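Minor structural protein 5 (Lactococcus phage Tuc2009, PDB 5E7T) is a minor structural protein, probably of the phage baseplate, that may contribute to recognition of saccharides on the host cell surface. Local coordinates at residues 94-99 and 172-177; 103-108 and 161-166; 89-94 and 177-182; 121-126 and 143-148. All coordinates share one frame; numbering follows the deposited sequence.

Contact 1: 94-99 and 172-177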
loop_
_atom_site.group_PDB
_atom_site.type_symbol
_atom_site.label_atom_id
_atom_site.label_comp_id
_atom_site.label_asym_id
_atom_site.label_seq_id
_atom_site.Cartn_x
_atom_site.Cartn_y
_atom_site.Cartn_z
ATOM N N PHE B 94 -32.267 -28.722 51.537
ATOM C CA PHE B 94 -32.952 -27.602 52.141
ATOM C C PHE B 94 -32.291 -27.338 53.453
ATOM O O PHE B 94 -32.321 -28.199 54.340
ATOM C CB PHE B 94 -34.453 -27.892 52.305
ATOM C CG PHE B 94 -35.195 -28.020 50.995
ATOM C CD1 PHE B 94 -35.156 -29.209 50.264
ATOM C CD2 PHE B 94 -35.932 -26.956 50.488
ATOM C CE1 PHE B 94 -35.867 -29.335 49.072
ATOM C CE2 PHE B 94 -36.615 -27.078 49.282
ATOM C CZ PHE B 94 -36.585 -28.268 48.587
ATOM N N THR B 95 -31.659 -26.158 53.566
ATOM C CA THR B 95 -30.946 -25.757 54.771
ATOM C C THR B 95 -31.833 -24.969 55.728
ATOM O O THR B 95 -31.506 -24.842 56.914
ATOM C CB THR B 95 -29.670 -25.035 54.408
ATOM O OG1 THR B 95 -29.985 -23.791 53.810
ATOM C CG2 THR B 95 -28.826 -25.816 53.456
ATOM N N SER B 96 -32.950 -24.444 55.216
ATOM C CA SER B 96 -33.916 -23.636 55.964
ATOM C C SER B 96 -35.266 -23.767 55.301
ATOM O O SER B 96 -35.341 -23.693 54.077
ATOM C CB SER B 96 -33.477 -22.171 55.983
ATOM O OG SER B 96 -34.557 -21.253 56.009
ATOM N N TRP B 97 -36.325 -23.962 56.088
ATOM C CA TRP B 97 -37.689 -24.091 55.568
ATOM C C TRP B 97 -38.654 -23.346 56.502
ATOM O O TRP B 97 -39.052 -23.882 57.534
ATOM C CB TRP B 97 -38.061 -25.575 55.384
ATOM C CG TRP B 97 -39.455 -25.814 54.881
ATOM C CD1 TRP B 97 -40.574 -25.995 55.631
ATOM C CD2 TRP B 97 -39.869 -25.911 53.509
ATOM N NE1 TRP B 97 -41.675 -26.130 54.812
ATOM C CE2 TRP B 97 -41.267 -26.093 53.506
ATOM C CE3 TRP B 97 -39.197 -25.829 52.282
ATOM C CZ2 TRP B 97 -41.995 -26.257 52.331
ATOM C CZ3 TRP B 97 -39.920 -25.974 51.117
ATOM C CH2 TRP B 97 -41.306 -26.182 51.146
ATOM N N ASN B 98 -38.987 -22.094 56.159
ATOM C CA ASN B 98 -39.870 -21.233 56.956
ATOM C C ASN B 98 -41.167 -20.980 56.238
ATOM O O ASN B 98 -41.353 -19.925 55.636
ATOM C CB ASN B 98 -39.180 -19.917 57.365
ATOM C CG ASN B 98 -37.767 -20.090 57.897
ATOM O OD1 ASN B 98 -36.782 -19.766 57.212
ATOM N ND2 ASN B 98 -37.634 -20.622 59.118
ATOM N N VAL B 99 -42.047 -21.981 56.271
ATOM C CA VAL B 99 -43.362 -21.957 55.644
ATOM C C VAL B 99 -44.425 -22.188 56.745
ATOM O O VAL B 99 -44.579 -23.300 57.271
ATOM C CB VAL B 99 -43.452 -22.964 54.474
ATOM C CG1 VAL B 99 -44.860 -23.019 53.902
ATOM C CG2 VAL B 99 -42.444 -22.633 53.381
ATOM N N SER B 172 -40.851 -18.897 52.970
ATOM C CA SER B 172 -39.487 -18.866 52.418
ATOM C C SER B 172 -38.720 -20.148 52.717
ATOM O O SER B 172 -39.044 -20.862 53.662
ATOM C CB SER B 172 -38.704 -17.650 52.916
ATOM O OG SER B 172 -38.789 -17.552 54.328
ATOM N N PHE B 173 -37.724 -20.445 51.893
ATOM C CA PHE B 173 -36.825 -21.573 52.091
ATOM C C PHE B 173 -35.487 -21.284 51.428
ATOM O O PHE B 173 -35.396 -20.379 50.602
ATOM C CB PHE B 173 -37.422 -22.930 51.630
ATOM C CG PHE B 173 -37.813 -23.037 50.177
ATOM C CD1 PHE B 173 -36.862 -23.325 49.203
ATOM C CD2 PHE B 173 -39.131 -22.847 49.779
ATOM C CE1 PHE B 173 -37.223 -23.397 47.859
ATOM C CE2 PHE B 173 -39.489 -22.902 48.433
ATOM C CZ PHE B 173 -38.535 -23.175 47.485
ATOM N N THR B 174 -34.454 -22.038 51.803
ATOM C CA THR B 174 -33.133 -21.930 51.202
ATOM C C THR B 174 -32.822 -23.305 50.710
ATOM O O THR B 174 -33.018 -24.274 51.442
ATOM C CB THR B 174 -32.130 -21.365 52.174
ATOM O OG1 THR B 174 -32.681 -20.171 52.753
ATOM C CG2 THR B 174 -30.832 -21.063 51.511
ATOM N N ILE B 175 -32.449 -23.400 49.437
ATOM C CA ILE B 175 -32.193 -24.650 48.731
ATOM C C ILE B 175 -30.829 -24.636 48.091
ATOM O O ILE B 175 -30.389 -23.606 47.576
ATOM C CB ILE B 175 -33.325 -24.942 47.697
ATOM C CG1 ILE B 175 -33.224 -26.376 47.108
ATOM C CG2 ILE B 175 -33.420 -23.867 46.600
ATOM C CD1 ILE B 175 -34.315 -26.769 46.095
ATOM N N ARG B 176 -30.162 -25.784 48.125
ATOM C CA ARG B 176 -28.876 -25.987 47.498
ATOM C C ARG B 176 -29.101 -26.942 46.350
ATOM O O ARG B 176 -29.816 -27.929 46.519
ATOM C CB ARG B 176 -27.872 -26.521 48.497
ATOM C CG ARG B 176 -27.438 -25.432 49.447
ATOM C CD ARG B 176 -26.507 -25.961 50.487
ATOM N NE ARG B 176 -25.976 -24.887 51.315
ATOM C CZ ARG B 176 -25.085 -25.074 52.281
ATOM N NH1 ARG B 176 -24.612 -26.289 52.528
ATOM N NH2 ARG B 176 -24.654 -24.049 53.001
ATOM N N VAL B 177 -28.599 -26.602 45.162
ATOM C CA VAL B 177 -28.779 -27.430 43.980
ATOM C C VAL B 177 -27.401 -27.867 43.508
ATOM O O VAL B 177 -26.558 -27.024 43.220
ATOM C CB VAL B 177 -29.589 -26.681 42.907
ATOM C CG1 VAL B 177 -29.568 -27.420 41.581
ATOM C CG2 VAL B 177 -31.023 -26.435 43.368
#

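Contact 2: 103-108 and 161-166. With SO4 (sulfate ion), chain H.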
loop_
_atom_site.group_PDB
_atom_site.type_symbol
_atom_site.label_atom_id
_atom_site.label_comp_id
_atom_site.label_asym_id
_atom_site.label_seq_id
_atom_site.Cartn_x
_atom_site.Cartn_y
_atom_site.Cartn_z
ATOM N N THR B 103 -49.734 -20.950 54.917
ATOM C CA THR B 103 -48.990 -20.910 53.663
ATOM C C THR B 103 -48.828 -22.298 53.011
ATOM O O THR B 103 -48.354 -23.261 53.621
ATOM C CB THR B 103 -47.677 -20.164 53.856
ATOM O OG1 THR B 103 -47.934 -19.044 54.705
ATOM C CG2 THR B 103 -47.102 -19.670 52.544
ATOM N N THR B 104 -49.209 -22.338 51.734
ATOM C CA THR B 104 -49.243 -23.475 50.837
ATOM C C THR B 104 -48.204 -23.340 49.708
ATOM O O THR B 104 -48.064 -22.278 49.088
ATOM C CB THR B 104 -50.680 -23.600 50.335
ATOM O OG1 THR B 104 -51.484 -24.000 51.440
ATOM C CG2 THR B 104 -50.843 -24.573 49.182
ATOM N N ILE B 105 -47.487 -24.441 49.454
ATOM C CA ILE B 105 -46.480 -24.558 48.414
ATOM C C ILE B 105 -47.142 -25.196 47.192
ATOM O O ILE B 105 -47.695 -26.296 47.301
ATOM C CB ILE B 105 -45.309 -25.427 48.929
ATOM C CG1 ILE B 105 -44.562 -24.755 50.086
ATOM C CG2 ILE B 105 -44.374 -25.852 47.804
ATOM C CD1 ILE B 105 -43.633 -23.561 49.721
ATOM N N SER B 106 -47.074 -24.528 46.040
ATOM C CA SER B 106 -47.594 -25.075 44.795
ATOM C C SER B 106 -46.679 -24.714 43.624
ATOM O O SER B 106 -45.907 -23.765 43.718
ATOM C CB SER B 106 -49.027 -24.628 44.550
ATOM O OG SER B 106 -49.079 -23.256 44.204
ATOM N N ALA B 107 -46.768 -25.497 42.529
ATOM C CA ALA B 107 -45.987 -25.423 41.284
ATOM C C ALA B 107 -44.510 -25.266 41.596
ATOM O O ALA B 107 -43.860 -24.308 41.181
ATOM C CB ALA B 107 -46.498 -24.319 40.376
ATOM N N PHE B 108 -44.014 -26.190 42.419
ATOM C CA PHE B 108 -42.635 -26.193 42.871
ATOM C C PHE B 108 -41.881 -27.140 41.981
ATOM O O PHE B 108 -41.939 -28.359 42.198
ATOM C CB PHE B 108 -42.540 -26.590 44.375
ATOM C CG PHE B 108 -41.156 -26.478 44.973
ATOM C CD1 PHE B 108 -40.173 -25.690 44.368
ATOM C CD2 PHE B 108 -40.835 -27.147 46.147
ATOM C CE1 PHE B 108 -38.885 -25.608 44.907
ATOM C CE2 PHE B 108 -39.544 -27.055 46.697
ATOM C CZ PHE B 108 -38.579 -26.293 46.072
ATOM N N LEU B 161 -36.944 -22.073 37.566
ATOM C CA LEU B 161 -37.054 -22.724 38.857
ATOM C C LEU B 161 -38.164 -21.880 39.480
ATOM O O LEU B 161 -37.964 -20.672 39.691
ATOM C CB LEU B 161 -35.769 -22.625 39.693
ATOM C CG LEU B 161 -35.925 -22.888 41.195
ATOM C CD1 LEU B 161 -36.302 -24.299 41.482
ATOM C CD2 LEU B 161 -34.663 -22.564 41.929
ATOM N N ASN B 162 -39.339 -22.494 39.719
ATOM C CA ASN B 162 -40.507 -21.816 40.246
ATOM C C ASN B 162 -41.033 -22.445 41.520
ATOM O O ASN B 162 -40.890 -23.651 41.724
ATOM C CB ASN B 162 -41.581 -21.863 39.180
ATOM C CG ASN B 162 -42.818 -21.054 39.444
ATOM O OD1 ASN B 162 -43.845 -21.592 39.874
ATOM N ND2 ASN B 162 -42.778 -19.767 39.088
ATOM N N VAL B 163 -41.674 -21.617 42.362
ATOM C CA VAL B 163 -42.395 -21.971 43.588
ATOM C C VAL B 163 -43.463 -20.905 43.822
ATOM O O VAL B 163 -43.262 -19.750 43.444
ATOM C CB VAL B 163 -41.514 -22.232 44.839
ATOM C CG1 VAL B 163 -40.890 -20.959 45.364
ATOM C CG2 VAL B 163 -42.313 -22.930 45.945
ATOM N N GLY B 164 -44.587 -21.318 44.404
ATOM C CA GLY B 164 -45.706 -20.456 44.728
ATOM C C GLY B 164 -46.048 -20.538 46.190
ATOM O O GLY B 164 -46.261 -21.628 46.722
ATOM N N PHE B 165 -46.063 -19.376 46.848
ATOM C CA PHE B 165 -46.398 -19.245 48.262
ATOM C C PHE B 165 -47.735 -18.519 48.335
ATOM O O PHE B 165 -47.841 -17.355 47.937
ATOM C CB PHE B 165 -45.326 -18.454 49.015
ATOM C CG PHE B 165 -43.902 -18.947 48.900
ATOM C CD1 PHE B 165 -43.394 -19.870 49.803
ATOM C CD2 PHE B 165 -43.040 -18.407 47.959
ATOM C CE1 PHE B 165 -42.054 -20.261 49.751
ATOM C CE2 PHE B 165 -41.703 -18.792 47.915
ATOM C CZ PHE B 165 -41.218 -19.712 48.815
ATOM N N PHE B 166 -48.768 -19.241 48.761
ATOM C CA PHE B 166 -50.106 -18.685 48.868
ATOM C C PHE B 166 -50.691 -18.922 50.240
ATOM O O PHE B 166 -50.491 -19.981 50.842
ATOM C CB PHE B 166 -51.017 -19.175 47.737
ATOM C CG PHE B 166 -50.564 -18.654 46.397
ATOM C CD1 PHE B 166 -50.938 -17.389 45.963
ATOM C CD2 PHE B 166 -49.704 -19.403 45.597
ATOM C CE1 PHE B 166 -50.477 -16.883 44.749
ATOM C CE2 PHE B 166 -49.248 -18.894 44.377
ATOM C CZ PHE B 166 -49.633 -17.630 43.969
HETATM S S SO4 H . -48.729 -28.331 41.475
HETATM O O1 SO4 H . -49.615 -29.489 41.497
HETATM O O2 SO4 H . -49.018 -27.508 40.289
HETATM O O3 SO4 H . -48.964 -27.544 42.690
HETATM O O4 SO4 H . -47.320 -28.799 41.414
#

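Contact 3: 89-94 and 177-182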
loop_
_atom_site.group_PDB
_atom_site.type_symbol
_atom_site.label_atom_id
_atom_site.label_comp_id
_atom_site.label_asym_id
_atom_site.label_seq_id
_atom_site.Cartn_x
_atom_site.Cartn_y
_atom_site.Cartn_z
ATOM N N SER B 89 -32.220 -35.210 36.395
ATOM C CA SER B 89 -31.650 -35.744 37.653
ATOM C C SER B 89 -30.976 -34.573 38.380
ATOM O O SER B 89 -30.368 -33.730 37.721
ATOM C CB SER B 89 -30.630 -36.852 37.378
ATOM O OG SER B 89 -30.313 -37.004 35.999
ATOM N N VAL B 90 -31.126 -34.475 39.721
ATOM C CA VAL B 90 -30.569 -33.370 40.504
ATOM C C VAL B 90 -30.485 -33.752 41.976
ATOM O O VAL B 90 -31.339 -34.508 42.456
ATOM C CB VAL B 90 -31.379 -32.053 40.277
ATOM C CG1 VAL B 90 -32.821 -32.166 40.771
ATOM C CG2 VAL B 90 -30.682 -30.847 40.886
ATOM N N ASP B 91 -29.437 -33.243 42.676
ATOM C CA ASP B 91 -29.219 -33.346 44.120
ATOM C C ASP B 91 -29.706 -32.036 44.715
ATOM O O ASP B 91 -29.365 -30.968 44.226
ATOM C CB ASP B 91 -27.746 -33.563 44.472
ATOM C CG ASP B 91 -27.200 -34.925 44.112
ATOM O OD1 ASP B 91 -27.976 -35.765 43.590
ATOM O OD2 ASP B 91 -25.988 -35.137 44.296
ATOM N N VAL B 92 -30.533 -32.120 45.741
ATOM C CA VAL B 92 -31.174 -30.965 46.338
ATOM C C VAL B 92 -31.101 -31.001 47.878
ATOM O O VAL B 92 -31.217 -32.076 48.476
ATOM C CB VAL B 92 -32.601 -30.930 45.737
ATOM C CG1 VAL B 92 -33.707 -30.936 46.775
ATOM C CG2 VAL B 92 -32.745 -29.789 44.757
ATOM N N MET B 93 -30.862 -29.844 48.510
ATOM C CA MET B 93 -30.760 -29.770 49.968
ATOM C C MET B 93 -31.427 -28.542 50.514
ATOM O O MET B 93 -31.170 -27.445 50.028
ATOM C CB MET B 93 -29.306 -29.828 50.423
ATOM C CG MET B 93 -29.084 -29.436 51.849
ATOM S SD MET B 93 -27.556 -30.155 52.402
ATOM C CE MET B 93 -27.235 -29.117 53.659
ATOM N N PHE B 94 -32.267 -28.722 51.537
ATOM C CA PHE B 94 -32.952 -27.602 52.141
ATOM C C PHE B 94 -32.291 -27.338 53.453
ATOM O O PHE B 94 -32.321 -28.199 54.340
ATOM C CB PHE B 94 -34.453 -27.892 52.305
ATOM C CG PHE B 94 -35.195 -28.020 50.995
ATOM C CD1 PHE B 94 -35.156 -29.209 50.264
ATOM C CD2 PHE B 94 -35.932 -26.956 50.488
ATOM C CE1 PHE B 94 -35.867 -29.335 49.072
ATOM C CE2 PHE B 94 -36.615 -27.078 49.282
ATOM C CZ PHE B 94 -36.585 -28.268 48.587
ATOM N N VAL B 177 -28.599 -26.602 45.162
ATOM C CA VAL B 177 -28.779 -27.430 43.980
ATOM C C VAL B 177 -27.401 -27.867 43.508
ATOM O O VAL B 177 -26.558 -27.024 43.220
ATOM C CB VAL B 177 -29.589 -26.681 42.907
ATOM C CG1 VAL B 177 -29.568 -27.420 41.581
ATOM C CG2 VAL B 177 -31.023 -26.435 43.368
ATOM N N ARG B 178 -27.160 -29.191 43.497
ATOM C CA ARG B 178 -25.903 -29.845 43.128
ATOM C C ARG B 178 -26.123 -30.801 41.939
ATOM O O ARG B 178 -27.130 -31.500 41.876
ATOM C CB ARG B 178 -25.347 -30.605 44.343
ATOM C CG ARG B 178 -24.116 -31.444 44.074
ATOM C CD ARG B 178 -23.650 -32.111 45.344
ATOM N NE ARG B 178 -24.196 -33.455 45.513
ATOM C CZ ARG B 178 -24.072 -34.168 46.628
ATOM N NH1 ARG B 178 -23.429 -33.672 47.674
ATOM N NH2 ARG B 178 -24.593 -35.385 46.707
ATOM N N ASN B 179 -25.162 -30.809 41.009
ATOM C CA ASN B 179 -25.095 -31.617 39.797
ATOM C C ASN B 179 -26.437 -31.754 39.021
ATOM O O ASN B 179 -26.871 -32.886 38.733
ATOM C CB ASN B 179 -24.504 -32.975 40.099
ATOM C CG ASN B 179 -23.182 -33.008 40.821
ATOM O OD1 ASN B 179 -22.944 -33.927 41.614
ATOM N ND2 ASN B 179 -22.275 -32.066 40.536
ATOM N N PRO B 180 -27.099 -30.631 38.628
ATOM C CA PRO B 180 -28.317 -30.767 37.813
ATOM C C PRO B 180 -27.973 -31.395 36.460
ATOM O O PRO B 180 -26.891 -31.157 35.921
ATOM C CB PRO B 180 -28.815 -29.327 37.683
ATOM C CG PRO B 180 -27.599 -28.493 37.796
ATOM C CD PRO B 180 -26.730 -29.206 38.803
ATOM N N LYS B 181 -28.856 -32.241 35.944
ATOM C CA LYS B 181 -28.630 -32.943 34.692
ATOM C C LYS B 181 -29.898 -33.138 33.948
ATOM O O LYS B 181 -30.949 -33.429 34.531
ATOM C CB LYS B 181 -27.988 -34.325 34.934
ATOM C CG LYS B 181 -27.297 -34.929 33.696
ATOM C CD LYS B 181 -26.940 -36.382 33.866
ATOM C CE LYS B 181 -26.135 -36.879 32.698
ATOM N NZ LYS B 181 -26.027 -38.362 32.679
ATOM N N GLN B 182 -29.782 -33.013 32.631
ATOM C CA GLN B 182 -30.827 -33.292 31.661
ATOM C C GLN B 182 -30.114 -34.057 30.562
ATOM O O GLN B 182 -29.042 -33.637 30.098
ATOM C CB GLN B 182 -31.475 -32.016 31.114
ATOM C CG GLN B 182 -32.378 -32.346 29.937
ATOM C CD GLN B 182 -32.947 -31.165 29.243
ATOM O OE1 GLN B 182 -34.130 -30.892 29.377
ATOM N NE2 GLN B 182 -32.145 -30.492 28.424
#

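Contact 4: 121-126 and 143-148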
loop_
_atom_site.group_PDB
_atom_site.type_symbol
_atom_site.label_atom_id
_atom_site.label_comp_id
_atom_site.label_asym_id
_atom_site.label_seq_id
_atom_site.Cartn_x
_atom_site.Cartn_y
_atom_site.Cartn_z
ATOM N N GLU B 121 -45.882 -27.924 29.718
ATOM C CA GLU B 121 -44.519 -28.327 30.088
ATOM C C GLU B 121 -43.871 -29.124 28.988
ATOM O O GLU B 121 -44.545 -29.918 28.344
ATOM C CB GLU B 121 -44.476 -29.084 31.432
ATOM C CG GLU B 121 -44.887 -30.553 31.417
ATOM C CD GLU B 121 -46.021 -30.925 32.358
ATOM O OE1 GLU B 121 -45.878 -31.955 33.056
ATOM O OE2 GLU B 121 -47.063 -30.221 32.372
ATOM N N ILE B 122 -42.575 -28.900 28.769
ATOM C CA ILE B 122 -41.783 -29.596 27.775
ATOM C C ILE B 122 -40.961 -30.632 28.529
ATOM O O ILE B 122 -41.050 -31.818 28.248
ATOM C CB ILE B 122 -40.904 -28.591 26.949
ATOM C CG1 ILE B 122 -41.786 -27.685 26.063
ATOM C CG2 ILE B 122 -39.813 -29.304 26.109
ATOM C CD1 ILE B 122 -41.159 -26.318 25.653
ATOM N N CYS B 123 -40.175 -30.184 29.496
ATOM C CA CYS B 123 -39.293 -31.045 30.276
ATOM C C CYS B 123 -39.193 -30.446 31.652
ATOM O O CYS B 123 -38.761 -29.301 31.813
ATOM C CB CYS B 123 -37.930 -31.148 29.608
ATOM S SG CYS B 123 -36.897 -32.451 30.289
ATOM N N THR B 124 -39.666 -31.193 32.642
ATOM C CA THR B 124 -39.778 -30.733 34.021
ATOM C C THR B 124 -39.382 -31.772 35.101
ATOM O O THR B 124 -39.267 -32.972 34.811
ATOM C CB THR B 124 -41.212 -30.262 34.204
ATOM O OG1 THR B 124 -41.384 -29.720 35.516
ATOM C CG2 THR B 124 -42.226 -31.365 33.926
ATOM N N ILE B 125 -39.224 -31.290 36.356
ATOM C CA ILE B 125 -38.922 -32.084 37.539
ATOM C C ILE B 125 -39.472 -31.396 38.778
ATOM O O ILE B 125 -39.088 -30.270 39.088
ATOM C CB ILE B 125 -37.428 -32.489 37.660
ATOM C CG1 ILE B 125 -37.222 -33.510 38.801
ATOM C CG2 ILE B 125 -36.467 -31.263 37.755
ATOM C CD1 ILE B 125 -35.956 -34.162 38.759
ATOM N N ASP B 126 -40.402 -32.075 39.468
ATOM C CA ASP B 126 -41.026 -31.587 40.691
ATOM C C ASP B 126 -39.999 -31.641 41.823
ATOM O O ASP B 126 -39.209 -32.585 41.911
ATOM C CB ASP B 126 -42.223 -32.471 41.068
ATOM C CG ASP B 126 -43.589 -32.155 40.472
ATOM O OD1 ASP B 126 -43.733 -31.079 39.825
ATOM O OD2 ASP B 126 -44.535 -32.974 40.686
ATOM N N GLN B 143 -36.719 -37.682 37.039
ATOM C CA GLN B 143 -37.995 -37.653 36.308
ATOM C C GLN B 143 -37.758 -37.698 34.798
ATOM O O GLN B 143 -36.968 -36.909 34.274
ATOM C CB GLN B 143 -38.792 -36.395 36.681
ATOM C CG GLN B 143 -40.110 -36.187 35.945
ATOM C CD GLN B 143 -41.209 -37.089 36.405
ATOM O OE1 GLN B 143 -41.724 -36.971 37.527
ATOM N NE2 GLN B 143 -41.657 -37.945 35.503
ATOM N N THR B 144 -38.447 -38.629 34.100
ATOM C CA THR B 144 -38.378 -38.724 32.648
ATOM C C THR B 144 -39.578 -37.969 32.122
ATOM O O THR B 144 -40.674 -38.108 32.670
ATOM C CB THR B 144 -38.311 -40.168 32.161
ATOM O OG1 THR B 144 -37.214 -40.849 32.789
ATOM C CG2 THR B 144 -38.155 -40.253 30.662
ATOM N N SER B 145 -39.364 -37.136 31.099
ATOM C CA SER B 145 -40.390 -36.318 30.477
ATOM C C SER B 145 -40.537 -36.640 28.987
ATOM O O SER B 145 -39.532 -36.868 28.320
ATOM C CB SER B 145 -40.043 -34.847 30.654
ATOM O OG SER B 145 -40.087 -34.483 32.023
ATOM N N THR B 146 -41.781 -36.665 28.466
ATOM C CA THR B 146 -42.046 -36.871 27.040
ATOM C C THR B 146 -42.329 -35.503 26.369
ATOM O O THR B 146 -43.221 -34.742 26.797
ATOM C CB THR B 146 -43.171 -37.871 26.820
ATOM O OG1 THR B 146 -42.853 -39.073 27.505
ATOM C CG2 THR B 146 -43.381 -38.183 25.368
ATOM N N ILE B 147 -41.535 -35.195 25.337
ATOM C CA ILE B 147 -41.633 -33.946 24.589
ATOM C C ILE B 147 -43.029 -33.790 23.995
ATOM O O ILE B 147 -43.485 -34.679 23.266
ATOM C CB ILE B 147 -40.486 -33.798 23.551
ATOM C CG1 ILE B 147 -39.101 -33.891 24.210
ATOM C CG2 ILE B 147 -40.630 -32.520 22.735
ATOM C CD1 ILE B 147 -38.819 -32.859 25.319
ATOM N N PRO B 148 -43.749 -32.702 24.357
ATOM C CA PRO B 148 -45.104 -32.511 23.817
ATOM C C PRO B 148 -45.073 -32.066 22.342
ATOM O O PRO B 148 -44.032 -31.576 21.843
ATOM C CB PRO B 148 -45.683 -31.436 24.733
ATOM C CG PRO B 148 -44.502 -30.626 25.120
ATOM C CD PRO B 148 -43.353 -31.573 25.227
HETATM O O HOH W 1 -37.727 -34.567 33.195
#

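Contact 1: 94-99 and 172-177
A beta bulge at Thr95 interrupts the antiparallel ladder in which Phe94, Ser96, Trp97 and Asn98 face Ile175, Thr174, Phe173 and Ser172. The shift of one residue shows in the two bonds of Thr174: its O accepts from Thr95 N at 3.1 Å, while its N donates to Ser96 O at 2.9 Å. Beyond the bulge, Asn98 and Ser172 exchange a reciprocal pair of backbone bonds.

An aromatic cluster forms on the face carrying Phe94, Trp97 and Phe173. With CG of Phe173 set between its backbone N and carbonyl carbon (chi1 60°), the ring lies alongside the Trp97 indole. Their planes are only 20° apart but slid so far that they barely overlap, and Trp97 CZ3 comes 3.5 Å from Phe173 CD2. Phe94 is turned more steeply, at 59° to Phe173, whose CD1 sits 3.8 Å from Phe94 CE2 at the edge of the Phe94 ring. Over one Phe94 face, Ile175 CG1 makes a CH-pi contact 4.2 Å from the centroid.

This apolar side looks into a two-sheet sandwich of galactose-binding-like type, toward strand 104-114 of the second sheet. Away from the cluster, Thr95 CG2 lies over one face of the Arg176 guanidinium, 3.7 Å from NE, and that same NE is salt-bridged to Glu55 on the neighbouring strand 53-60.

Contact 2: 103-108 and 161-166
Thr104 and Phe166 form a reciprocal antiparallel pair, Thr104 N to Phe166 O at 2.8 Å and Phe166 N to Thr104 O at 3.1 Å, both nearly straight. Two residues on, Ser106 N reaches Gly164 O at 3.1 Å, whereas the return bond from Gly164 N to Ser106 O is bent and weak.

Ile105 and Phe165 lie on the opposite face from Ser106 and Phe166. Ile105 runs beside Phe165 and puts CD1 3.7 Å from Phe165 CE1, while its CG2 branch meets Val163 CG2. Phe108, with CG anti to its backbone N (chi1 -174°), lies side by side with Val163, CD1 3.7 Å from Val163 CB; Asn162 O sits at the ring edge, in its plane.

After Ser106 the chain turns a corner at Ala107, which comes just before Phe108 and whose backbone is in the left-handed region (phi 46°). Its N points to a sulfate ion, probably from the crystallisation liquor, and bonds O3 at 3.0 Å. Thr103 is held from outside the pair, OG1 bonding to Gln169 O.

Strand 63-68 flanks 157-166 on its far side, strand 121-126 borders 104-114, and Met58 of strand 53-60 in the other sheet packs on Val163 and Phe165.

Contact 3: 89-94 and 177-182
Val90 and Val92 close on Val177 along the buried face of this antiparallel pair, in marked contrast to the charged, partly exposed face where Asp91 meets Arg178. On the tight side Val90 CG2, anti to its own backbone N, lies 3.7 Å from Val177 CG1 and 4.0 Å from Pro180 CB, touching both. Val92 runs beside Val177, CG2 to CG2 at 4.0 Å.

The pairing is broken by a beta bulge: Asn179, in the left-handed region (phi 42°), turns a corner and shifts the register by one residue between Asp91-Arg178 and Ser89-Lys181. Both are hydrogen-bonded pairs of the five-stranded sheet of the sandwich, so the strand bends without losing its partner; Arg178 N donates to Asp91 O almost straight, at 2.9 Å.

Across the sheet from the valines, one carboxylate oxygen takes the whole salt bridge. Asp91 OD2 accepts from Arg178 NE at 2.7 Å through its anti lone pair, and from Arg178 NH2 at 2.8 Å from above the carboxylate plane. The guanidinium presents its edge while its plane stands 69° from the carboxylate, a geometry reached by the bend in the arginine chain at chi3. Trp138 adds a cation-pi partner. Beside Ser89, the extended Lys181 carries its amine off to the backbone oxygens of Pro190 and Asn27, beyond the paired strands.

Contact 4: 121-126 and 143-148
Ile122, Gln143 and Ser145 bury the most surface here, and each meets the other segment differently. Ile122 splays its two branches: CG2 reaches Ile147 CD1 at 3.8 Å, while CG1 faces Pro148 CG at 4.1 Å, the isoleucine and proline side chains crossing at about a right angle.

Ser145 points its CB toward Cys123 and its hydroxyl toward Thr124, whose N makes a weak bond to Ser145 OG at 3.4 Å. A water molecule joins the same two residues: it accepts from Ser145 OG at 2.6 Å and donates to Thr124 O and Gln143 O, each at 2.7 Å, tying the two backbones where they do not bond directly.

The Gln143 and Ile125 side chains run antiparallel to each other, Gln143 CB to Ile125 CG1 at 3.9 Å. The bend at the Gln143 chi2 (75°) swings the amide back along its own strand, where NE2 bonds Thr144 O at 3.0 Å; a chain of another protein offers NE2 a further, weak backbone bond.

The axes of strands 124-126 and 143-146 come no closer than 7.0 Å, without a beta ladder. Ile122 and Cys123 form a classic bulge opposite Gln112, and the arrangement is that of outermost strands of two facing sheets, meeting along one side of a beta sandwich.

Overall arrangement
All four contacts lie in the BppA domain 1 region and nest along the chain: contact 4 inside contact 2, that inside contact 1, and contact 1 inside contact 3. Contacts 1 and 3 follow one another along the same strand pair, 85-98 with 171-184, their centres about 14 Å apart and sharing Phe94 and Val177. Contact 2 belongs to the opposing four-stranded sheet, its centre about 12 Å from that of contact 1; Phe108 packs against Phe173 and Phe94 across the sandwich interior. Contact 4, about 16 Å from contact 3 between centres, bridges the two sheets. Sequence-distant strands thus close a single galactose-binding-like sandwich, consistent with a carbohydrate-binding module.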